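Long-range contacts in levoglucosan dehydrogenase (Pseudarthrobacter phenanthrenivorans, PDB 6A3F), which catalyses the NAD(+)-dependent oxidation of levoglucosan to 3-dehydrolevoglucosan, acting as a homotetramer with high specificity for this anhydrosugar: residues 108-113 with 134-139; 118-123 with 143-148. One frame throughout, in Å; residues are numbered along the deposited sequence.

Interaction 1. Residues 108-113 with 134-139; sequences EIAIAA and KAMYDA
Ile111 and Ala110 of helix 106-115 meet Ala135, Met136 and Ala139 of helix 130-141, two neighbouring helices that cover the same face of the NAD-binding Rossmann domain. The segments run almost parallel, their axes 12° apart and 9.0 Å from each other at closest approach, a worked example of how consecutive helices of an alpha/beta fold can lie close together when small residues line the interface. Along 134-139, Ala135 comes first: its CB lies at the far end of the Ile111 chain, 4.0 Å from Ile111 CD1, while its carbonyl oxygen is 3.9 Å from Ile111 CG1. Met136 follows on the side of the interface nearer the sheet. Its chain bends at the last torsion (chi3 69°), and this turn carries the thioether methyl across to Ala110, with Met136 CE 3.7 Å from Ala110 CB. The same side chain also touches His106, an NADH-binding residue, and Phe380 of helix 380-399. One turn after Ala135 comes Ala139, whose CB points at the first helix. The CG1 branch of Ile111 faces this methyl: with CG1 anti to the carbonyl carbon (chi1 -70°), that isoleucine lies over both alanines, CD1 against Ala135 and CG1 against Ala139, and its CG1 rests 3.9 Å from Ala139 CB.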
loop_
_atom_site.group_PDB
_atom_site.type_symbol
_atom_site.label_atom_id
_atom_site.label_comp_id
_atom_site.label_asym_id
_atom_site.label_seq_id
_atom_site.Cartn_x
_atom_site.Cartn_y
_atom_site.Cartn_z
ATOM N N GLU B 108 20.198 32.486 23.329
ATOM C CA GLU B 108 20.090 33.677 24.176
ATOM C C GLU B 108 18.852 33.593 25.059
ATOM O O GLU B 108 18.874 33.910 26.243
ATOM C CB GLU B 108 19.841 34.950 23.379
ATOM C CG GLU B 108 20.998 35.385 22.542
ATOM C CD GLU B 108 20.513 36.373 21.502
ATOM O OE1 GLU B 108 19.791 37.354 21.897
ATOM O OE2 GLU B 108 20.813 36.137 20.312
ATOM N N ILE B 109 17.765 33.203 24.412
ATOM C CA ILE B 109 16.487 33.159 25.049
ATOM C C ILE B 109 16.482 32.070 26.113
ATOM O O ILE B 109 16.031 32.331 27.209
ATOM C CB ILE B 109 15.360 32.983 24.016
ATOM C CG1 ILE B 109 15.347 34.183 23.068
ATOM C CG2 ILE B 109 14.010 32.778 24.695
ATOM C CD1 ILE B 109 14.340 34.073 21.948
ATOM N N ALA B 110 16.989 30.891 25.791
ATOM C CA ALA B 110 16.895 29.792 26.704
ATOM C C ALA B 110 17.780 30.041 27.932
ATOM O O ALA B 110 17.383 29.729 29.061
ATOM C CB ALA B 110 17.314 28.515 26.026
ATOM N N ILE B 111 18.967 30.577 27.698
ATOM C CA ILE B 111 19.896 30.767 28.811
ATOM C C ILE B 111 19.317 31.813 29.780
ATOM O O ILE B 111 19.392 31.605 30.976
ATOM C CB ILE B 111 21.301 31.111 28.294
ATOM C CG1 ILE B 111 21.914 29.881 27.613
ATOM C CG2 ILE B 111 22.189 31.652 29.425
ATOM C CD1 ILE B 111 23.053 30.188 26.685
ATOM N N ALA B 112 18.714 32.875 29.239
ATOM C CA ALA B 112 18.043 33.899 30.025
ATOM C C ALA B 112 16.862 33.302 30.804
ATOM O O ALA B 112 16.712 33.573 32.025
ATOM C CB ALA B 112 17.629 35.049 29.138
ATOM N N ALA B 113 16.035 32.480 30.140
ATOM C CA ALA B 113 14.944 31.761 30.827
ATOM C C ALA B 113 15.480 30.802 31.908
ATOM O O ALA B 113 14.910 30.690 32.990
ATOM C CB ALA B 113 14.135 30.992 29.800
ATOM N N LYS B 134 25.811 23.452 23.658
ATOM C CA LYS B 134 26.457 23.125 24.957
ATOM C C LYS B 134 26.156 24.194 26.016
ATOM O O LYS B 134 25.888 23.879 27.174
ATOM C CB LYS B 134 27.967 23.023 24.758
ATOM C CG LYS B 134 28.748 22.579 25.988
ATOM C CD LYS B 134 30.261 22.600 25.764
ATOM C CE LYS B 134 31.031 21.986 26.924
ATOM N NZ LYS B 134 30.857 22.818 28.127
ATOM N N ALA B 135 26.171 25.458 25.604
ATOM C CA ALA B 135 25.906 26.551 26.499
ATOM C C ALA B 135 24.473 26.451 27.018
ATOM O O ALA B 135 24.197 26.745 28.175
ATOM C CB ALA B 135 26.142 27.870 25.798
ATOM N N MET B 136 23.536 26.032 26.177
ATOM C CA MET B 136 22.130 25.880 26.657
ATOM C C MET B 136 22.018 24.734 27.666
ATOM O O MET B 136 21.407 24.832 28.767
ATOM C CB MET B 136 21.183 25.647 25.468
ATOM C CG MET B 136 21.080 26.846 24.571
ATOM S SD MET B 136 20.295 26.475 22.949
ATOM C CE MET B 136 18.621 26.174 23.529
ATOM N N TYR B 137 22.604 23.633 27.289
ATOM C CA TYR B 137 22.604 22.496 28.174
ATOM C C TYR B 137 23.241 22.873 29.528
ATOM O O TYR B 137 22.670 22.607 30.609
ATOM C CB TYR B 137 23.350 21.368 27.482
ATOM C CG TYR B 137 23.563 20.181 28.357
ATOM C CD1 TYR B 137 22.478 19.572 28.964
ATOM C CD2 TYR B 137 24.832 19.682 28.584
ATOM C CE1 TYR B 137 22.654 18.478 29.783
ATOM C CE2 TYR B 137 25.020 18.592 29.416
ATOM C CZ TYR B 137 23.926 17.987 29.999
ATOM O OH TYR B 137 24.100 16.917 30.828
ATOM N N ASP B 138 24.428 23.518 29.461
ATOM C CA ASP B 138 25.117 23.903 30.726
ATOM C C ASP B 138 24.245 24.833 31.585
ATOM O O ASP B 138 24.210 24.716 32.805
ATOM C CB ASP B 138 26.457 24.528 30.407
ATOM C CG ASP B 138 27.495 23.542 29.978
ATOM O OD1 ASP B 138 27.368 22.292 30.220
ATOM O OD2 ASP B 138 28.482 24.038 29.377
ATOM N N ALA B 139 23.476 25.700 30.964
ATOM C CA ALA B 139 22.648 26.630 31.695
ATOM C C ALA B 139 21.510 25.925 32.436
ATOM O O ALA B 139 20.955 26.505 33.359
ATOM C CB ALA B 139 22.094 27.645 30.742
#

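Interaction 2. Residues 118-123 with 143-148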
loop_
_atom_site.group_PDB
_atom_site.type_symbol
_atom_site.label_atom_id
_atom_site.label_comp_id
_atom_site.label_asym_id
_atom_site.label_seq_id
_atom_site.Cartn_x
_atom_site.Cartn_y
_atom_site.Cartn_z
ATOM N N LYS B 118 12.787 29.447 34.774
ATOM C CA LYS B 118 11.575 29.075 34.020
ATOM C C LYS B 118 11.757 27.690 33.372
ATOM O O LYS B 118 12.829 27.302 32.994
ATOM C CB LYS B 118 11.260 30.202 33.035
ATOM C CG LYS B 118 10.644 31.412 33.741
ATOM C CD LYS B 118 10.627 32.687 32.956
ATOM C CE LYS B 118 9.702 33.743 33.540
ATOM N NZ LYS B 118 9.716 33.795 35.027
ATOM N N HIS B 119 10.675 26.935 33.309
ATOM C CA HIS B 119 10.664 25.672 32.552
ATOM C C HIS B 119 10.634 26.009 31.063
ATOM O O HIS B 119 9.993 27.011 30.640
ATOM C CB HIS B 119 9.462 24.816 32.978
ATOM C CG HIS B 119 9.368 24.557 34.446
ATOM N ND1 HIS B 119 10.214 23.670 35.119
ATOM C CD2 HIS B 119 8.517 25.047 35.373
ATOM C CE1 HIS B 119 9.888 23.654 36.399
ATOM N NE2 HIS B 119 8.837 24.471 36.579
ATOM N N ILE B 120 11.328 25.209 30.267
ATOM C CA ILE B 120 11.539 25.616 28.859
ATOM C C ILE B 120 11.212 24.451 27.917
ATOM O O ILE B 120 11.768 23.365 28.087
ATOM C CB ILE B 120 12.985 26.087 28.602
ATOM C CG1 ILE B 120 13.446 27.165 29.600
ATOM C CG2 ILE B 120 13.133 26.537 27.148
ATOM C CD1 ILE B 120 14.958 27.210 29.794
ATOM N N ILE B 121 10.416 24.739 26.898
ATOM C CA ILE B 121 10.376 23.904 25.701
ATOM C C ILE B 121 10.919 24.717 24.524
ATOM O O ILE B 121 10.464 25.782 24.251
ATOM C CB ILE B 121 8.978 23.293 25.413
ATOM C CG1 ILE B 121 9.011 22.374 24.181
ATOM C CG2 ILE B 121 7.899 24.334 25.269
ATOM C CD1 ILE B 121 7.851 21.356 24.162
ATOM N N CYS B 122 11.877 24.122 23.832
ATOM C CA CYS B 122 12.529 24.778 22.759
ATOM C C CYS B 122 12.403 23.970 21.470
ATOM O O CYS B 122 12.588 22.767 21.465
ATOM C CB CYS B 122 13.989 25.006 23.130
ATOM S SG CYS B 122 14.912 25.958 21.904
ATOM N N GLU B 123 12.168 24.679 20.384
ATOM C CA GLU B 123 12.197 24.066 19.032
ATOM C C GLU B 123 13.564 23.481 18.711
ATOM O O GLU B 123 14.619 23.907 19.231
ATOM C CB GLU B 123 11.863 25.078 17.945
ATOM C CG GLU B 123 10.424 24.986 17.507
ATOM C CD GLU B 123 10.097 23.710 16.732
ATOM O OE1 GLU B 123 10.896 22.761 16.743
ATOM O OE2 GLU B 123 9.008 23.669 16.161
ATOM N N LYS B 143 19.937 23.310 37.133
ATOM C CA LYS B 143 18.788 24.022 37.720
ATOM C C LYS B 143 17.685 23.015 38.043
ATOM O O LYS B 143 17.718 21.871 37.564
ATOM C CB LYS B 143 18.241 25.083 36.767
ATOM C CG LYS B 143 19.218 26.168 36.341
ATOM C CD LYS B 143 19.694 27.053 37.454
ATOM C CE LYS B 143 20.362 28.304 36.922
ATOM N NZ LYS B 143 21.405 27.964 35.926
ATOM N N ASN B 144 16.706 23.457 38.817
ATOM C CA ASN B 144 15.559 22.618 39.140
ATOM C C ASN B 144 14.403 22.972 38.183
ATOM O O ASN B 144 13.303 23.469 38.586
ATOM C CB ASN B 144 15.201 22.754 40.618
ATOM C CG ASN B 144 14.095 21.807 41.036
ATOM O OD1 ASN B 144 14.034 20.670 40.566
ATOM N ND2 ASN B 144 13.213 22.269 41.910
ATOM N N ILE B 145 14.652 22.755 36.896
ATOM C CA ILE B 145 13.650 23.139 35.898
ATOM C C ILE B 145 13.527 22.013 34.876
ATOM O O ILE B 145 14.451 21.205 34.710
ATOM C CB ILE B 145 14.026 24.465 35.219
ATOM C CG1 ILE B 145 15.359 24.362 34.470
ATOM C CG2 ILE B 145 14.027 25.584 36.237
ATOM C CD1 ILE B 145 15.848 25.649 33.853
ATOM N N VAL B 146 12.379 21.973 34.221
ATOM C CA VAL B 146 12.137 20.994 33.197
ATOM C C VAL B 146 12.528 21.641 31.875
ATOM O O VAL B 146 12.093 22.785 31.581
ATOM C CB VAL B 146 10.663 20.559 33.184
ATOM C CG1 VAL B 146 10.401 19.605 32.013
ATOM C CG2 VAL B 146 10.277 19.926 34.512
ATOM N N HIS B 147 13.358 20.955 31.126
ATOM C CA HIS B 147 13.776 21.433 29.824
ATOM C C HIS B 147 13.497 20.357 28.767
ATOM O O HIS B 147 13.847 19.175 28.962
ATOM C CB HIS B 147 15.265 21.831 29.829
ATOM C CG HIS B 147 16.173 20.877 30.520
ATOM N ND1 HIS B 147 16.901 19.948 29.838
ATOM C CD2 HIS B 147 16.493 20.743 31.829
ATOM C CE1 HIS B 147 17.627 19.260 30.695
ATOM N NE2 HIS B 147 17.401 19.745 31.929
ATOM N N MET B 148 12.958 20.798 27.630
ATOM C CA MET B 148 12.518 19.849 26.577
ATOM C C MET B 148 12.828 20.421 25.196
ATOM O O MET B 148 12.631 21.615 24.941
ATOM C CB MET B 148 11.016 19.590 26.709
ATOM C CG MET B 148 10.523 18.338 25.997
ATOM S SD MET B 148 8.772 18.084 26.239
ATOM C CE MET B 148 8.593 16.420 25.575
#
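The beta-alpha-beta crossover made by strand 119-122, helix 130-141 and strand 147-149 brings these two segments together as parallel neighbours at one edge of the Rossmann sheet, where 147-149 is the outermost strand within this chain. Ile120 straddles His147 in the usual parallel manner: Ile120 N donates to Val146 O (2.9 Å), and Ile120 O receives Met148 N (2.9 Å) through a more bent bond, 142° at the hydrogen. Farther along, Cys122 N reaches Met148 O at 2.8 Å. Before the regular pairing starts, a side chain takes over the backbone's task. His119 CG stands anti to the carbonyl carbon (chi1 -54°), which turns the ring toward the second segment, and His119 ND1 accepts the amide hydrogen of Val146 at 2.9 Å with the donor only 1° out of the ring plane. Ile145 packs beside this bond, its CD1 3.5 Å from Lys118 O, a buried carbonyl without a polar partner in the model. Ile121 and Met148 lie side by side on one face of the sheet, Ile121 CD1 4.0 Å from Met148 SD, whereas Ile120 on the other face packs against Ala113 of helix 106-115. Because His119 ND1 serves as an acceptor, it should carry no hydrogen here, so a neutral ring would probably keep its proton on NE2.

In the fold
The centres of the two interactions lie 10 Å apart within the N-terminal nucleotide-binding domain, one between helices and the other between the strands they cover. Their segments alternate along the chain, 108-113, 118-123, 134-139 and 143-148, so the helix pair and the strand pair interleave, strand 119-122 leading through helix 130-141 to strand 147-149. They also touch: Ala113 O probably accepts a hydrogen bond from Lys118 N (3.0 Å), Ile120 CD1 packs 3.6 Å from Ala110 O, and Met136 CE lies 4.1 Å from Cys122 SG. Met136 and Cys122 both approach His106, and Glu123, an NADH-binding residue like His106, ends segment 118-123, which places this layered packing beside the NADH site.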